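Local coordinates for protein BIFUNCTIONAL PROTEIN Proline utilization A (PutA) (Corynebacterium freiburgense, PDB 5UX5) that probably oxidises proline to glutamate in two coupled steps, through an FAD-dependent proline dehydrogenase and an NAD-dependent aldehyde dehydrogenase, at residues Gln883-Gly888 with Glu965-Arg970; Val897-Gly902 with Leu1056-Val1061. All coordinates share one frame; numbering follows the deposited sequence.

Contact 1: residues Gln883-Gly888 with Glu965-Arg970; sequences QRQPFG and ESNVFR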
loop_
_atom_site.group_PDB
_atom_site.type_symbol
_atom_site.label_atom_id
_atom_site.label_comp_id
_atom_site.label_asym_id
_atom_site.label_seq_id
_atom_site.Cartn_x
_atom_site.Cartn_y
_atom_site.Cartn_z
ATOM N N GLN A 883 7.083 7.665 9.131
ATOM C CA GLN A 883 8.053 8.570 8.533
ATOM C C GLN A 883 7.805 8.854 7.057
ATOM O O GLN A 883 8.073 9.967 6.600
ATOM C CB GLN A 883 9.465 8.056 8.752
ATOM C CG GLN A 883 10.461 9.089 8.375
ATOM C CD GLN A 883 11.850 8.519 8.253
ATOM O OE1 GLN A 883 12.807 9.094 8.779
ATOM N NE2 GLN A 883 11.973 7.378 7.563
ATOM N N ARG A 884 7.308 7.871 6.294
ATOM C CA ARG A 884 6.899 8.143 4.916
ATOM C C ARG A 884 5.697 9.067 4.889
ATOM O O ARG A 884 5.682 10.061 4.161
ATOM C CB ARG A 884 6.562 6.852 4.182
ATOM C CG ARG A 884 7.714 6.040 3.669
ATOM C CD ARG A 884 7.192 5.007 2.690
ATOM N NE ARG A 884 8.068 3.852 2.545
ATOM C CZ ARG A 884 7.714 2.746 1.894
ATOM N NH1 ARG A 884 6.519 2.662 1.350
ATOM N NH2 ARG A 884 8.543 1.724 1.800
ATOM N N GLN A 885 4.640 8.696 5.612
ATOM C CA GLN A 885 3.414 9.490 5.745
ATOM C C GLN A 885 3.126 9.584 7.236
ATOM O O GLN A 885 2.404 8.746 7.796
ATOM C CB GLN A 885 2.240 8.865 4.989
ATOM C CG GLN A 885 2.512 8.627 3.509
ATOM C CD GLN A 885 2.978 7.205 3.246
ATOM O OE1 GLN A 885 2.717 6.302 4.054
ATOM N NE2 GLN A 885 3.703 7.002 2.134
ATOM N N PRO A 886 3.747 10.534 7.926
ATOM C CA PRO A 886 3.355 10.813 9.311
ATOM C C PRO A 886 1.858 11.071 9.381
ATOM O O PRO A 886 1.286 11.741 8.517
ATOM C CB PRO A 886 4.163 12.060 9.651
ATOM C CG PRO A 886 5.322 12.019 8.693
ATOM C CD PRO A 886 4.829 11.414 7.459
ATOM N N PHE A 887 1.209 10.533 10.402
ATOM C CA PHE A 887 -0.244 10.436 10.387
ATOM C C PHE A 887 -0.872 11.327 11.466
ATOM O O PHE A 887 -0.430 11.319 12.627
ATOM C CB PHE A 887 -0.668 8.977 10.564
ATOM C CG PHE A 887 -2.132 8.737 10.326
ATOM C CD1 PHE A 887 -2.618 8.622 9.043
ATOM C CD2 PHE A 887 -3.027 8.657 11.391
ATOM C CE1 PHE A 887 -3.975 8.409 8.810
ATOM C CE2 PHE A 887 -4.371 8.452 11.175
ATOM C CZ PHE A 887 -4.851 8.323 9.878
ATOM N N GLY A 888 -1.908 12.092 11.077
ATOM C CA GLY A 888 -2.636 12.951 11.984
ATOM C C GLY A 888 -3.497 13.963 11.268
ATOM O O GLY A 888 -3.179 14.341 10.142
ATOM N N GLU A 965 7.591 7.084 -5.403
ATOM C CA GLU A 965 6.574 7.770 -4.624
ATOM C C GLU A 965 7.212 8.940 -3.886
ATOM O O GLU A 965 8.109 8.748 -3.066
ATOM C CB GLU A 965 5.919 6.801 -3.654
ATOM C CG GLU A 965 4.814 7.373 -2.836
ATOM C CD GLU A 965 4.142 6.320 -2.008
ATOM O OE1 GLU A 965 4.659 5.973 -0.911
ATOM O OE2 GLU A 965 3.097 5.803 -2.480
ATOM N N SER A 966 6.743 10.146 -4.176
ATOM C CA SER A 966 7.138 11.339 -3.438
ATOM C C SER A 966 6.393 11.393 -2.112
ATOM O O SER A 966 5.163 11.352 -2.086
ATOM C CB SER A 966 6.843 12.587 -4.260
ATOM O OG SER A 966 7.047 13.727 -3.463
ATOM N N ASN A 967 7.126 11.465 -1.008
ATOM C CA ASN A 967 6.511 11.530 0.317
ATOM C C ASN A 967 7.041 12.755 1.062
ATOM O O ASN A 967 8.153 12.723 1.603
ATOM C CB ASN A 967 6.743 10.226 1.077
ATOM C CG ASN A 967 5.975 9.046 0.444
ATOM O OD1 ASN A 967 4.747 8.995 0.521
ATOM N ND2 ASN A 967 6.697 8.095 -0.151
ATOM N N VAL A 968 6.216 13.813 1.122
ATOM C CA VAL A 968 6.601 15.149 1.590
ATOM C C VAL A 968 6.037 15.437 2.981
ATOM O O VAL A 968 4.872 15.145 3.272
ATOM C CB VAL A 968 6.133 16.213 0.575
ATOM C CG1 VAL A 968 6.239 17.585 1.128
ATOM C CG2 VAL A 968 6.974 16.109 -0.687
ATOM N N PHE A 969 6.868 16.035 3.836
ATOM C CA PHE A 969 6.478 16.465 5.176
ATOM C C PHE A 969 6.647 17.976 5.235
ATOM O O PHE A 969 7.761 18.486 5.075
ATOM C CB PHE A 969 7.334 15.795 6.249
ATOM C CG PHE A 969 6.965 16.190 7.640
ATOM C CD1 PHE A 969 5.870 15.619 8.262
ATOM C CD2 PHE A 969 7.699 17.157 8.330
ATOM C CE1 PHE A 969 5.511 16.007 9.545
ATOM C CE2 PHE A 969 7.342 17.550 9.612
ATOM C CZ PHE A 969 6.242 16.985 10.218
ATOM N N ARG A 970 5.549 18.691 5.442
ATOM C CA ARG A 970 5.592 20.132 5.370
ATOM C C ARG A 970 4.686 20.723 6.431
ATOM O O ARG A 970 3.811 20.051 6.994
ATOM C CB ARG A 970 5.201 20.665 3.972
ATOM C CG ARG A 970 3.786 20.390 3.540
ATOM C CD ARG A 970 3.528 20.895 2.119
ATOM N NE ARG A 970 2.109 20.866 1.775
ATOM C CZ ARG A 970 1.578 21.485 0.723
ATOM N NH1 ARG A 970 2.346 22.210 -0.080
ATOM N NH2 ARG A 970 0.277 21.392 0.477
#
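The side-chain oxygen OD1 of N967 is held by two partners: NE2 of Q885 donates to it across the contact, and OG of S1062 on the adjacent strand is hydrogen-bonded to it as well. The bond from Q885 NE2 to N967 OD1 is 2.8 Å long and nearly straight, at 162° about the hydrogen. It lies close to the amide plane of Q885 but reaches N967 from above the carbonyl plane, and the two amides are turned 67° apart. The bend in the glutamine, with chi2 at 96°, swings its amide toward the asparagine, while Q885 OE1 turns back to the backbone N of I881. N967 is fixed at its other end too, since its ND2 donates to E965 OE1 at 3.0 Å, and that oxygen receives it on its anti lone pair. E965 OE2 forms a salt bridge with R875. R884 NH2 bonds the carbonyl O of L312, while NH1 stays 4.4 Å from E965 OE1, too long for a salt bridge; R884 O rests 3.3 Å from N967 CB. Farther along, the contact turns apolar, where P886 CG lies 3.7 Å from CD1 of the F969 ring. The loop between strands 870-873 and 890-891 of the aldehyde dehydrogenase part thus lies against the later strand 965-980, whose antiparallel neighbour 1056-1064 pairs in parallel with 870-873, continuing that part's strand pairing.

Contact 2: residues Val897-Gly902 with Leu1056-Val1061; sequences VGAKAG and LKEQAV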
loop_
_atom_site.group_PDB
_atom_site.type_symbol
_atom_site.label_atom_id
_atom_site.label_comp_id
_atom_site.label_asym_id
_atom_site.label_seq_id
_atom_site.Cartn_x
_atom_site.Cartn_y
_atom_site.Cartn_z
ATOM N N VAL A 897 -2.318 20.000 20.499
ATOM C CA VAL A 897 -1.402 20.731 19.627
ATOM C C VAL A 897 -1.187 19.993 18.310
ATOM O O VAL A 897 -0.940 20.616 17.272
ATOM C CB VAL A 897 -0.070 20.996 20.343
ATOM C CG1 VAL A 897 0.794 21.840 19.443
ATOM C CG2 VAL A 897 -0.332 21.697 21.681
ATOM N N GLY A 898 -1.228 18.668 18.329
ATOM C CA GLY A 898 -1.406 17.948 17.087
ATOM C C GLY A 898 -0.206 17.555 16.246
ATOM O O GLY A 898 -0.306 17.581 15.024
ATOM N N ALA A 899 0.927 17.188 16.828
ATOM C CA ALA A 899 1.977 16.629 15.972
ATOM C C ALA A 899 1.522 15.281 15.468
ATOM O O ALA A 899 0.726 14.601 16.116
ATOM C CB ALA A 899 3.309 16.455 16.698
ATOM N N LYS A 900 2.029 14.904 14.301
ATOM C CA LYS A 900 1.664 13.629 13.689
ATOM C C LYS A 900 2.422 12.477 14.315
ATOM O O LYS A 900 3.639 12.532 14.460
ATOM C CB LYS A 900 1.918 13.638 12.186
ATOM C CG LYS A 900 0.944 14.491 11.472
ATOM C CD LYS A 900 1.153 14.538 9.995
ATOM C CE LYS A 900 -0.137 15.039 9.394
ATOM N NZ LYS A 900 -0.107 14.835 7.962
ATOM N N ALA A 901 1.698 11.426 14.658
ATOM C CA ALA A 901 2.344 10.170 14.995
ATOM C C ALA A 901 3.136 9.699 13.788
ATOM O O ALA A 901 2.713 9.872 12.634
ATOM C CB ALA A 901 1.304 9.121 15.389
ATOM N N GLY A 902 4.299 9.113 14.068
ATOM C CA GLY A 902 5.226 8.774 13.012
ATOM C C GLY A 902 5.837 9.955 12.303
ATOM O O GLY A 902 6.312 9.801 11.175
ATOM N N LEU A 1056 1.406 26.493 13.190
ATOM C CA LEU A 1056 1.544 25.641 12.008
ATOM C C LEU A 1056 0.773 24.329 12.163
ATOM O O LEU A 1056 0.668 23.747 13.249
ATOM C CB LEU A 1056 3.022 25.324 11.726
ATOM C CG LEU A 1056 3.938 26.523 11.456
ATOM C CD1 LEU A 1056 5.379 26.093 11.598
ATOM C CD2 LEU A 1056 3.688 27.121 10.081
ATOM N N LYS A 1057 0.273 23.846 11.046
ATOM C CA LYS A 1057 -0.379 22.548 10.972
ATOM C C LYS A 1057 0.495 21.613 10.141
ATOM O O LYS A 1057 0.759 21.882 8.963
ATOM C CB LYS A 1057 -1.764 22.692 10.334
ATOM C CG LYS A 1057 -2.767 23.552 11.071
ATOM C CD LYS A 1057 -4.075 23.574 10.289
ATOM C CE LYS A 1057 -3.832 24.155 8.910
ATOM N NZ LYS A 1057 -5.054 24.636 8.200
ATOM N N GLU A 1058 0.910 20.502 10.732
ATOM C CA GLU A 1058 1.744 19.564 9.996
ATOM C C GLU A 1058 0.916 18.882 8.912
ATOM O O GLU A 1058 -0.300 18.695 9.068
ATOM C CB GLU A 1058 2.328 18.520 10.951
ATOM C CG GLU A 1058 3.177 19.121 12.052
ATOM C CD GLU A 1058 3.705 18.101 13.045
ATOM O OE1 GLU A 1058 4.388 18.518 14.023
ATOM O OE2 GLU A 1058 3.415 16.897 12.869
ATOM N N GLN A 1059 1.575 18.523 7.799
ATOM C CA GLN A 1059 0.894 17.846 6.693
ATOM C C GLN A 1059 1.830 16.944 5.897
ATOM O O GLN A 1059 2.933 17.354 5.522
ATOM C CB GLN A 1059 0.255 18.856 5.730
ATOM C CG GLN A 1059 -0.415 18.238 4.514
ATOM C CD GLN A 1059 -0.965 19.265 3.563
ATOM O OE1 GLN A 1059 -0.211 20.048 2.986
ATOM N NE2 GLN A 1059 -2.282 19.249 3.358
ATOM N N ALA A 1060 1.346 15.743 5.569
ATOM C CA ALA A 1060 2.050 14.803 4.701
ATOM C C ALA A 1060 1.368 14.744 3.342
ATOM O O ALA A 1060 0.154 14.546 3.275
ATOM C CB ALA A 1060 2.071 13.409 5.314
ATOM N N VAL A 1061 2.139 14.929 2.264
ATOM C CA VAL A 1061 1.613 14.856 0.898
ATOM C C VAL A 1061 2.346 13.736 0.175
ATOM O O VAL A 1061 3.545 13.854 -0.122
ATOM C CB VAL A 1061 1.762 16.171 0.131
ATOM C CG1 VAL A 1061 0.982 16.097 -1.169
ATOM C CG2 VAL A 1061 1.303 17.350 0.978
#
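Across this contact K900 and E1058 carry opposite charges, yet they meet through a backbone amide. The one hydrogen bond between the segments runs from K900 N to E1058 OE2, at 2.8 Å and 163°, and the donor stands above the carboxylate plane. The glutamate chain is extended beyond CG, which brings its carboxylate from strand 1056-1064, partner of 870-873 and 965-980, up to the aldehyde dehydrogenase loop between strands 894-895 and 911-915. Its other oxygen, OE1, is bonded to ND2 of N905. Van der Waals contacts flank this bond: A899 CB lies 3.5 Å from E1058 OE1, and K900 CG lies 3.7 Å from E1058 OE2. The two side chains run antiparallel alongside one another; K900 CE lies 3.7 Å from E1058 O, and the methyl of A1060 lies beside the ammonium group. As for charge, K900 NZ is 6.4 Å from E1058 OE2 and bonds instead to G869 O and N870 OD1. The lysine is therefore tied to the end of the neighbouring strand 870-873, and the glutamate to the loop that carries K900. Each charge is met by neutral polar groups in a buried setting, and the carboxylate would probably still feel a stabilising field from the nearby ammonium.

Both contacts are largely buried, and both set a loop of the aldehyde dehydrogenase part on strands from farther along the chain: 965-980 in contact 1, 1056-1064 in contact 2. These strands are antiparallel neighbours; the segments of the two contacts alternate along the chain, and the contact centres are about 9 Å apart. The contacts also meet directly, R970 NE lying 2.7 Å from Q1059 OE1 on the strand side and F887 N 2.8 Å from A901 O on the loop side. Their chemistry differs: amides and a proline-phenylalanine pair dominate contact 1, whereas contact 2, farther from the chain centre, relies on a carboxylate receiving a backbone amide.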